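PDB 4GT6: cell surface protein from Faecalibacterium prausnitzii A2-165, which is of unknown function but probably binds other proteins at the bacterial cell surface through the BspA-type leucine-rich repeats found in this part of it. Local coordinates for residues Ser52-Arg57 and Ser80-Asn85; Thr76-Asn81 and Arg107-Phe112; Thr281-Asn286 and Glu304-Gly309. All coordinates share one frame; numbering follows the deposited sequence. Where two conformers were deposited one is given.

Overall arrangement
Interactions 1 and 2 are consecutive steps of one repeat stack, with centres about 5 Å apart. They share Ser80 and Asn81, which face Asp56 and Arg57 on one side and the turn of 107-112 on the other. Strands 47-54 and 77-78 are parallel neighbours in one sheet, and the rings of Phe83 and Phe110 meet between the contacts. Interaction 3 lies on the opposite side of the chain's centre, about 38 Å from interaction 1 and about 34 Å from interaction 2, centre to centre. It joins turns in a later repeat region. A sodium ion at Ser297 and Glu320 lies about 14 Å from the Phe307 side chain; a 1,2-ethanediol, probably from the crystallisation liquor, sits at Thr281.

Interaction 1: residues Ser52-Arg57 and Ser80-Asn85; sequences SKIGDR and SNAFYN
The guanidinium of Arg57 is stacked on the side-chain amide of Asn81, with the two planes 27° apart. Asn81 CB sits over one guanidinium face, displaced toward the rim and 3.7 Å above the plane. The closest approach within the stack is Arg57 NH1 to Asn81 CG, 3.3 Å. At the guanidinium edge, in its plane, NH1 donates to a water 2.9 Å away. In the modelled conformer of Ser80 the same water also bonds to Ser80 OG. The bend in the arginine chain (chi3 84°) brings the guanidinium back over Asn81. The Asp56 carboxylate is met from above its plane: Ser80 N donates to Asp56 OD1 at 2.9 Å, from 62° out of that plane. The Phe83 ring has Ile54 CD1 at its edge, 4.2 Å from CZ, and the two side chains cross at about a right angle. On the buried side of the polar groups, Ile54 CG2 packs on Ala82 CB at 4.1 Å. The backbone bond from Arg57 N to Ser80 O, 2.9 Å, ties the two segments directly.

Asn81 ND2 donates to Gln108 OE1, on the next turn. With an alanine here, the Arg57 guanidinium would probably lose its flat partner and turn more freely, and Gln108 OE1 would lose this donor.

Segment 52-57 runs off the end of strand 47-54. Segment 80-85 is the loop after strand 77-78, which lies parallel to 47-54 in the same sheet. Ile54 also touches Ile71 and Phe83 touches Val69, both on strand 68-71. The Phe83 ring meets both Phe59 and Phe110, so the contact lies within a row of phenylalanines in the core of the BspA-type leucine-rich repeat solenoid.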
loop_
_atom_site.group_PDB
_atom_site.type_symbol
_atom_site.label_atom_id
_atom_site.label_comp_id
_atom_site.label_asym_id
_atom_site.label_seq_id
_atom_site.Cartn_x
_atom_site.Cartn_y
_atom_site.Cartn_z
ATOM N N SER A 52 -26.440 -17.790 -0.811
ATOM C CA SER A 52 -25.040 -18.122 -0.487
ATOM C C SER A 52 -24.061 -17.040 -0.928
ATOM O O SER A 52 -22.898 -17.057 -0.502
ATOM C CB SER A 52 -24.640 -19.450 -1.142
ATOM O OG SER A 52 -24.717 -19.309 -2.552
ATOM N N LYS A 53 -24.513 -16.096 -1.775
ATOM C CA LYS A 53 -23.583 -15.098 -2.285
ATOM C C LYS A 53 -24.238 -13.771 -2.579
ATOM O O LYS A 53 -25.370 -13.715 -3.074
ATOM C CB LYS A 53 -22.908 -15.643 -3.585
ATOM C CG LYS A 53 -21.978 -14.638 -4.293
ATOM C CD LYS A 53 -21.270 -15.270 -5.501
ATOM C CE LYS A 53 -20.352 -14.281 -6.212
ATOM N NZ LYS A 53 -19.815 -14.926 -7.455
ATOM N N ILE A 54 -23.505 -12.691 -2.265
ATOM C CA ILE A 54 -23.871 -11.329 -2.692
ATOM C C ILE A 54 -23.114 -11.142 -3.988
ATOM O O ILE A 54 -21.883 -11.134 -3.979
ATOM C CB ILE A 54 -23.521 -10.273 -1.632
ATOM C CG1 ILE A 54 -24.327 -10.540 -0.323
ATOM C CG2 ILE A 54 -23.809 -8.849 -2.213
ATOM C CD1 ILE A 54 -23.756 -9.810 0.880
ATOM N N GLY A 55 -23.835 -11.043 -5.095
ATOM C CA GLY A 55 -23.202 -10.966 -6.405
ATOM C C GLY A 55 -22.321 -9.752 -6.608
ATOM O O GLY A 55 -22.396 -8.766 -5.859
ATOM N N ASP A 56 -21.483 -9.817 -7.648
ATOM C CA ASP A 56 -20.634 -8.678 -8.009
ATOM C C ASP A 56 -21.478 -7.408 -8.185
ATOM O O ASP A 56 -22.536 -7.423 -8.827
ATOM C CB ASP A 56 -19.877 -8.974 -9.339
ATOM C CG ASP A 56 -18.829 -10.097 -9.277
ATOM O OD1 ASP A 56 -18.640 -10.691 -8.185
ATOM O OD2 ASP A 56 -18.132 -10.316 -10.294
ATOM N N ARG A 57 -21.002 -6.304 -7.600
ATOM C CA ARG A 57 -21.483 -4.946 -7.797
ATOM C C ARG A 57 -22.920 -4.666 -7.354
ATOM O O ARG A 57 -23.463 -3.632 -7.758
ATOM C CB ARG A 57 -21.341 -4.564 -9.311
ATOM C CG ARG A 57 -19.967 -4.956 -9.906
ATOM C CD ARG A 57 -19.714 -4.297 -11.255
ATOM N NE ARG A 57 -19.168 -2.937 -11.131
ATOM C CZ ARG A 57 -17.875 -2.631 -11.007
ATOM N NH1 ARG A 57 -16.953 -3.586 -11.015
ATOM N NH2 ARG A 57 -17.496 -1.369 -10.888
ATOM N N SER A 80 -17.142 -9.231 -6.162
ATOM C CA SER A 80 -16.267 -8.089 -6.401
ATOM C C SER A 80 -17.081 -6.797 -6.447
ATOM O O SER A 80 -18.233 -6.790 -6.927
ATOM C CB SER A 80 -15.477 -8.272 -7.694
ATOM O OG SER A 80 -16.337 -8.335 -8.819
ATOM N N ASN A 81 -16.500 -5.707 -5.906
ATOM C CA ASN A 81 -17.112 -4.371 -5.891
ATOM C C ASN A 81 -18.541 -4.384 -5.319
ATOM O O ASN A 81 -19.320 -3.486 -5.646
ATOM C CB ASN A 81 -17.131 -3.798 -7.347
ATOM C CG ASN A 81 -15.737 -3.580 -7.918
ATOM O OD1 ASN A 81 -15.048 -4.525 -8.314
ATOM N ND2 ASN A 81 -15.270 -2.335 -7.893
ATOM N N ALA A 82 -18.871 -5.369 -4.446
ATOM C CA ALA A 82 -20.260 -5.488 -3.923
ATOM C C ALA A 82 -20.716 -4.234 -3.171
ATOM O O ALA A 82 -21.895 -3.907 -3.228
ATOM C CB ALA A 82 -20.384 -6.698 -3.007
ATOM N N PHE A 83 -19.808 -3.552 -2.456
ATOM C CA PHE A 83 -20.176 -2.352 -1.687
ATOM C C PHE A 83 -19.219 -1.222 -2.050
ATOM O O PHE A 83 -18.955 -0.332 -1.249
ATOM C CB PHE A 83 -20.152 -2.653 -0.157
ATOM C CG PHE A 83 -21.158 -3.708 0.228
ATOM C CD1 PHE A 83 -22.485 -3.365 0.496
ATOM C CD2 PHE A 83 -20.788 -5.056 0.294
ATOM C CE1 PHE A 83 -23.424 -4.353 0.801
ATOM C CE2 PHE A 83 -21.732 -6.040 0.614
ATOM C CZ PHE A 83 -23.042 -5.686 0.844
ATOM N N TYR A 84 -18.718 -1.248 -3.276
ATOM C CA TYR A 84 -17.796 -0.235 -3.763
ATOM C C TYR A 84 -18.426 1.161 -3.659
ATOM O O TYR A 84 -19.572 1.374 -4.092
ATOM C CB TYR A 84 -17.465 -0.552 -5.229
ATOM C CG TYR A 84 -16.527 0.426 -5.907
ATOM C CD1 TYR A 84 -15.150 0.237 -5.865
ATOM C CD2 TYR A 84 -17.023 1.496 -6.658
ATOM C CE1 TYR A 84 -14.281 1.084 -6.552
ATOM C CE2 TYR A 84 -16.165 2.362 -7.331
ATOM C CZ TYR A 84 -14.795 2.135 -7.295
ATOM O OH TYR A 84 -13.940 2.942 -7.990
ATOM N N ASN A 85 -17.683 2.096 -3.065
ATOM C CA ASN A 85 -18.072 3.502 -2.943
ATOM C C ASN A 85 -19.364 3.722 -2.130
ATOM O O ASN A 85 -20.159 4.608 -2.471
ATOM C CB ASN A 85 -18.207 4.139 -4.339
ATOM C CG ASN A 85 -17.838 5.587 -4.364
ATOM O OD1 ASN A 85 -16.844 5.998 -3.746
ATOM N ND2 ASN A 85 -18.632 6.384 -5.085
HETATM O O HOH W 1 -17.027 -6.454 -10.874
#

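Interaction 2: residues Thr76-Asn81 and Arg107-Phe112; sequences TEIGSN and RQAFMF
Asn81 and Gln108 each carry CG beside the backbone N and anti to the carbonyl carbon, with chi1 of -64° and -62°. On backbones of the same shape, stacked one on the other, these torsions send the two side chains the same way. Gln108 is extended beyond CG, which carries its amide past that of Asn81. Asn81 ND2 then donates to Gln108 OE1 at 2.7 Å. The donor meets a lone pair in the carbonyl plane of Gln108, while OE1 is tilted a little from the Asn81 amide plane. The amide planes are turned 65° apart, so the pair is joined by the bond and is not a flat stack. Gln108 NE2 donates onward to Glu131 OE1, which extends the polar row to the next turn and fixes which way the glutamine amide is flipped.

The backbones meet just beside this pair. Asn81 N donates to Arg107 O at 2.8 Å. The same carbonyl oxygen receives a CA-H contact from Ser80 CA at 3.2 Å. A second such contact runs from Asn81 CA to Gln108 O, 3.3 Å. On the buried side, Ile78 reaches across with two branches. Its CG2 lies 4.2 Å from Ala109 CB. Its CD1 meets the edge of the Phe110 ring at CZ, and the two side chains cross at about a right angle. Ala109 CB also rests against Gly79 O at 3.8 Å.

Phe110 meets Phe83 and Phe133, its ring almost parallel to both, so phenylalanines from successive turns line up in the interior. A short strand, a bend and a type I turn such as Gln108 to Met111, stacked on its neighbour, are consistent with the solenoid of a BspA-type leucine-rich repeat.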
loop_
_atom_site.group_PDB
_atom_site.type_symbol
_atom_site.label_atom_id
_atom_site.label_comp_id
_atom_site.label_asym_id
_atom_site.label_seq_id
_atom_site.Cartn_x
_atom_site.Cartn_y
_atom_site.Cartn_z
ATOM N N THR A 76 -21.676 -17.188 1.958
ATOM C CA THR A 76 -20.294 -17.678 2.045
ATOM C C THR A 76 -19.358 -16.855 1.132
ATOM O O THR A 76 -18.144 -17.043 1.165
ATOM C CB THR A 76 -20.238 -19.180 1.685
ATOM O OG1 THR A 76 -20.638 -19.345 0.318
ATOM C CG2 THR A 76 -21.102 -20.048 2.626
ATOM N N GLU A 77 -19.932 -15.994 0.280
ATOM C CA GLU A 77 -19.128 -15.213 -0.657
ATOM C C GLU A 77 -19.698 -13.830 -0.856
ATOM O O GLU A 77 -20.906 -13.679 -1.026
ATOM C CB GLU A 77 -19.063 -15.922 -2.031
ATOM C CG GLU A 77 -18.137 -15.229 -3.020
ATOM C CD GLU A 77 -17.789 -15.988 -4.289
ATOM O OE1 GLU A 77 -18.090 -17.200 -4.392
ATOM O OE2 GLU A 77 -17.193 -15.353 -5.185
ATOM N N ILE A 78 -18.806 -12.837 -0.906
ATOM C CA ILE A 78 -19.135 -11.447 -1.208
ATOM C C ILE A 78 -18.432 -11.172 -2.535
ATOM O O ILE A 78 -17.203 -11.327 -2.638
ATOM C CB ILE A 78 -18.771 -10.443 -0.086
ATOM C CG1 ILE A 78 -19.602 -10.739 1.184
ATOM C CG2 ILE A 78 -19.073 -8.986 -0.583
ATOM C CD1 ILE A 78 -19.119 -10.027 2.430
ATOM N N GLY A 79 -19.216 -10.809 -3.537
ATOM C CA GLY A 79 -18.703 -10.562 -4.880
ATOM C C GLY A 79 -17.812 -9.345 -5.004
ATOM O O GLY A 79 -17.732 -8.517 -4.086
ATOM N N SER A 80 -17.142 -9.231 -6.162
ATOM C CA SER A 80 -16.267 -8.089 -6.401
ATOM C C SER A 80 -17.081 -6.797 -6.447
ATOM O O SER A 80 -18.233 -6.790 -6.927
ATOM C CB SER A 80 -15.477 -8.272 -7.694
ATOM O OG SER A 80 -16.337 -8.335 -8.819
ATOM N N ASN A 81 -16.500 -5.707 -5.906
ATOM C CA ASN A 81 -17.112 -4.371 -5.891
ATOM C C ASN A 81 -18.541 -4.384 -5.319
ATOM O O ASN A 81 -19.320 -3.486 -5.646
ATOM C CB ASN A 81 -17.131 -3.798 -7.347
ATOM C CG ASN A 81 -15.737 -3.580 -7.918
ATOM O OD1 ASN A 81 -15.048 -4.525 -8.314
ATOM N ND2 ASN A 81 -15.270 -2.335 -7.893
ATOM N N ARG A 107 -12.624 -8.737 -5.270
ATOM C CA ARG A 107 -11.798 -7.537 -5.459
ATOM C C ARG A 107 -12.605 -6.295 -5.173
ATOM O O ARG A 107 -13.770 -6.253 -5.564
ATOM C CB ARG A 107 -11.333 -7.454 -6.946
ATOM C CG ARG A 107 -10.471 -8.611 -7.405
ATOM C CD ARG A 107 -9.888 -8.369 -8.780
ATOM N NE ARG A 107 -10.908 -8.234 -9.808
ATOM C CZ ARG A 107 -10.640 -7.937 -11.076
ATOM N NH1 ARG A 107 -9.388 -7.715 -11.464
ATOM N NH2 ARG A 107 -11.619 -7.849 -11.960
ATOM N N GLN A 108 -12.004 -5.274 -4.531
ATOM C CA GLN A 108 -12.624 -3.963 -4.312
ATOM C C GLN A 108 -14.009 -4.062 -3.635
ATOM O O GLN A 108 -14.833 -3.145 -3.792
ATOM C CB GLN A 108 -12.756 -3.262 -5.683
ATOM C CG GLN A 108 -11.401 -2.992 -6.364
ATOM C CD GLN A 108 -11.517 -2.102 -7.591
ATOM O OE1 GLN A 108 -12.616 -1.778 -8.074
ATOM N NE2 GLN A 108 -10.376 -1.673 -8.119
ATOM N N ALA A 109 -14.261 -5.161 -2.857
ATOM C CA ALA A 109 -15.619 -5.359 -2.281
ATOM C C ALA A 109 -16.048 -4.196 -1.389
ATOM O O ALA A 109 -17.217 -3.809 -1.432
ATOM C CB ALA A 109 -15.697 -6.666 -1.526
ATOM N N PHE A 110 -15.111 -3.593 -0.644
ATOM C CA PHE A 110 -15.444 -2.468 0.244
ATOM C C PHE A 110 -14.555 -1.286 -0.074
ATOM O O PHE A 110 -14.332 -0.421 0.778
ATOM C CB PHE A 110 -15.311 -2.890 1.723
ATOM C CG PHE A 110 -16.289 -3.979 2.078
ATOM C CD1 PHE A 110 -17.598 -3.665 2.455
ATOM C CD2 PHE A 110 -15.922 -5.318 2.004
ATOM C CE1 PHE A 110 -18.510 -4.670 2.767
ATOM C CE2 PHE A 110 -16.838 -6.329 2.316
ATOM C CZ PHE A 110 -18.139 -5.999 2.668
HETATM N N MSE A 111 -14.042 -1.221 -1.312
HETATM C CA MSE A 111 -13.189 -0.075 -1.665
HETATM C C MSE A 111 -13.965 1.241 -1.566
HETATM O O MSE A 111 -15.131 1.296 -1.957
HETATM C CB MSE A 111 -12.621 -0.249 -3.076
HETATM C CG MSE A 111 -11.804 0.939 -3.545
HETATM SE SE MSE A 111 -10.717 0.280 -5.029
HETATM C CE MSE A 111 -9.947 1.987 -5.642
ATOM N N PHE A 112 -13.325 2.277 -0.974
ATOM C CA PHE A 112 -13.896 3.613 -0.740
ATOM C C PHE A 112 -15.001 3.631 0.323
ATOM O O PHE A 112 -15.682 4.661 0.448
ATOM C CB PHE A 112 -14.406 4.288 -2.042
ATOM C CG PHE A 112 -13.328 4.602 -3.058
ATOM C CD1 PHE A 112 -12.204 5.345 -2.700
ATOM C CD2 PHE A 112 -13.462 4.197 -4.384
ATOM C CE1 PHE A 112 -11.209 5.638 -3.644
ATOM C CE2 PHE A 112 -12.493 4.520 -5.331
ATOM C CZ PHE A 112 -11.377 5.250 -4.960
#

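Interaction 3: residues Thr281-Asn286 and Glu304-Gly309; sequences TGAFMN and ESVFAG. With EDO (1,2-ethanediol), chain B.
Phe284 and Phe307 make the tight, buried part of this contact. Their side chains lie side by side and point the same way. The rings are nearly parallel (21°) but offset, with little overlap and centroids separated by 5.4 Å. The nearest atoms are Phe284 CD2 and Phe307 CE1, 3.6 Å apart. Val306 CG2 fills in at the edge of the Phe284 ring and also sits over one face of Phe307. Both phenylalanines hold CG anti to the carbonyl carbon (chi1 -64° and -61°), which keeps the two rings in step. Beside them Phe284 N donates to Val306 O at 2.9 Å.

Two more backbone bonds flank this one: Gly282 N to Glu304 O, 2.8 Å, and Asn286 N to Ala308 O, 2.7 Å. Together the three hold the segments in register along their length.

The two ends and the outer face are looser and wetter. Thr281 CG2 rests on the backbone oxygen Glu304 O at 3.4 Å, but the side-chain ends meet loosely, CG2 to Glu304 OE2 being 3.9 Å. At this end one water joins Thr281 OG1 to Glu304 N. At the other end a water donates to both Gly309 O and Asn286 OD1. A 1,2-ethanediol, probably from the crystallisation liquor, accepts from Thr281 N through its O1 and is also held by Arg255. On the outer face the selenomethionine Met285 lies against the next turn, its CE 4.2 Å from Ala308 CB.

Phe261 stacks on Phe284, and Phe330 meets Phe307, which continues the aromatic row in both directions. Two type I turns, Gly282 to Met285 and Ser305 to Ala308, are thus superposed one repeat apart, as expected in the stacked coils of a leucine-rich repeat solenoid.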
loop_
_atom_site.group_PDB
_atom_site.type_symbol
_atom_site.label_atom_id
_atom_site.label_comp_id
_atom_site.label_asym_id
_atom_site.label_seq_id
_atom_site.Cartn_x
_atom_site.Cartn_y
_atom_site.Cartn_z
ATOM N N THR A 281 12.703 4.667 -6.444
ATOM C CA THR A 281 11.919 5.911 -6.488
ATOM C C THR A 281 11.497 6.351 -5.077
ATOM O O THR A 281 11.046 5.521 -4.276
ATOM C CB THR A 281 10.654 5.688 -7.349
ATOM O OG1 THR A 281 11.067 5.393 -8.684
ATOM C CG2 THR A 281 9.709 6.922 -7.347
ATOM N N GLY A 282 11.677 7.640 -4.791
ATOM C CA GLY A 282 11.247 8.272 -3.545
ATOM C C GLY A 282 11.790 7.620 -2.287
ATOM O O GLY A 282 11.151 7.683 -1.235
ATOM N N ALA A 283 12.989 7.040 -2.366
ATOM C CA ALA A 283 13.566 6.338 -1.222
ATOM C C ALA A 283 13.625 7.201 0.034
ATOM O O ALA A 283 13.356 6.680 1.095
ATOM C CB ALA A 283 14.943 5.818 -1.557
ATOM N N PHE A 284 13.952 8.501 -0.072
ATOM C CA PHE A 284 14.068 9.387 1.101
ATOM C C PHE A 284 13.098 10.559 0.999
ATOM O O PHE A 284 13.322 11.603 1.613
ATOM C CB PHE A 284 15.513 9.916 1.228
ATOM C CG PHE A 284 16.525 8.827 1.486
ATOM C CD1 PHE A 284 16.820 8.425 2.783
ATOM C CD2 PHE A 284 17.180 8.202 0.433
ATOM C CE1 PHE A 284 17.762 7.418 3.019
ATOM C CE2 PHE A 284 18.102 7.181 0.668
ATOM C CZ PHE A 284 18.382 6.790 1.959
HETATM N N MSE A 285 11.990 10.375 0.305
HETATM C CA MSE A 285 11.092 11.500 0.134
HETATM C C MSE A 285 10.370 11.909 1.439
HETATM O O MSE A 285 10.062 11.072 2.288
HETATM C CB MSE A 285 10.127 11.293 -1.025
HETATM C CG MSE A 285 9.006 10.354 -0.794
HETATM SE SE MSE A 285 7.838 10.460 -2.393
HETATM C CE MSE A 285 7.352 12.320 -2.455
ATOM N N ASN A 286 10.201 13.228 1.615
ATOM C CA ASN A 286 9.551 13.846 2.774
ATOM C C ASN A 286 10.245 13.478 4.101
ATOM O O ASN A 286 9.564 13.190 5.086
ATOM C CB ASN A 286 8.058 13.487 2.809
ATOM C CG ASN A 286 7.330 14.021 1.605
ATOM O OD1 ASN A 286 7.537 15.158 1.191
ATOM N ND2 ASN A 286 6.501 13.205 0.993
ATOM N N GLU A 304 13.612 9.045 -9.421
ATOM C CA GLU A 304 12.536 10.003 -9.300
ATOM C C GLU A 304 12.175 10.265 -7.829
ATOM O O GLU A 304 12.113 9.326 -7.032
ATOM C CB GLU A 304 11.327 9.450 -10.076
ATOM C CG GLU A 304 10.017 10.190 -9.907
ATOM C CD GLU A 304 8.912 9.447 -10.629
ATOM O OE1 GLU A 304 9.123 9.084 -11.810
ATOM O OE2 GLU A 304 7.883 9.135 -9.983
ATOM N N SER A 305 12.005 11.562 -7.468
ATOM C CA SER A 305 11.587 12.037 -6.136
ATOM C C SER A 305 12.463 11.509 -4.984
ATOM O O SER A 305 11.989 11.487 -3.845
ATOM C CB SER A 305 10.139 11.621 -5.856
ATOM O OG SER A 305 9.220 12.069 -6.836
ATOM N N VAL A 306 13.725 11.122 -5.256
ATOM C CA VAL A 306 14.576 10.470 -4.228
ATOM C C VAL A 306 14.671 11.312 -2.918
ATOM O O VAL A 306 14.544 10.738 -1.839
ATOM C CB VAL A 306 15.969 10.022 -4.752
ATOM C CG1 VAL A 306 16.782 11.181 -5.339
ATOM C CG2 VAL A 306 16.757 9.243 -3.682
ATOM N N PHE A 307 14.864 12.629 -3.017
ATOM C CA PHE A 307 14.946 13.531 -1.866
ATOM C C PHE A 307 13.880 14.616 -1.937
ATOM O O PHE A 307 14.037 15.664 -1.320
ATOM C CB PHE A 307 16.352 14.160 -1.763
ATOM C CG PHE A 307 17.436 13.128 -1.570
ATOM C CD1 PHE A 307 17.537 12.413 -0.377
ATOM C CD2 PHE A 307 18.374 12.886 -2.570
ATOM C CE1 PHE A 307 18.528 11.437 -0.209
ATOM C CE2 PHE A 307 19.363 11.912 -2.400
ATOM C CZ PHE A 307 19.433 11.192 -1.225
ATOM N N ALA A 308 12.773 14.363 -2.642
ATOM C CA ALA A 308 11.689 15.338 -2.718
ATOM C C ALA A 308 11.160 15.643 -1.296
ATOM O O ALA A 308 11.002 14.715 -0.487
ATOM C CB ALA A 308 10.567 14.807 -3.617
ATOM N N GLY A 309 10.977 16.927 -0.985
ATOM C CA GLY A 309 10.459 17.365 0.314
ATOM C C GLY A 309 11.438 17.255 1.477
ATOM O O GLY A 309 11.028 17.288 2.645
HETATM C C1 EDO B . 13.011 2.460 -9.499
HETATM O O1 EDO B . 12.415 2.214 -8.220
HETATM C C2 EDO B . 14.529 2.746 -9.371
HETATM O O2 EDO B . 15.276 1.542 -9.428
HETATM O O HOH W 2 12.858 6.444 -10.559
HETATM O O HOH W 3 8.508 17.408 3.355
#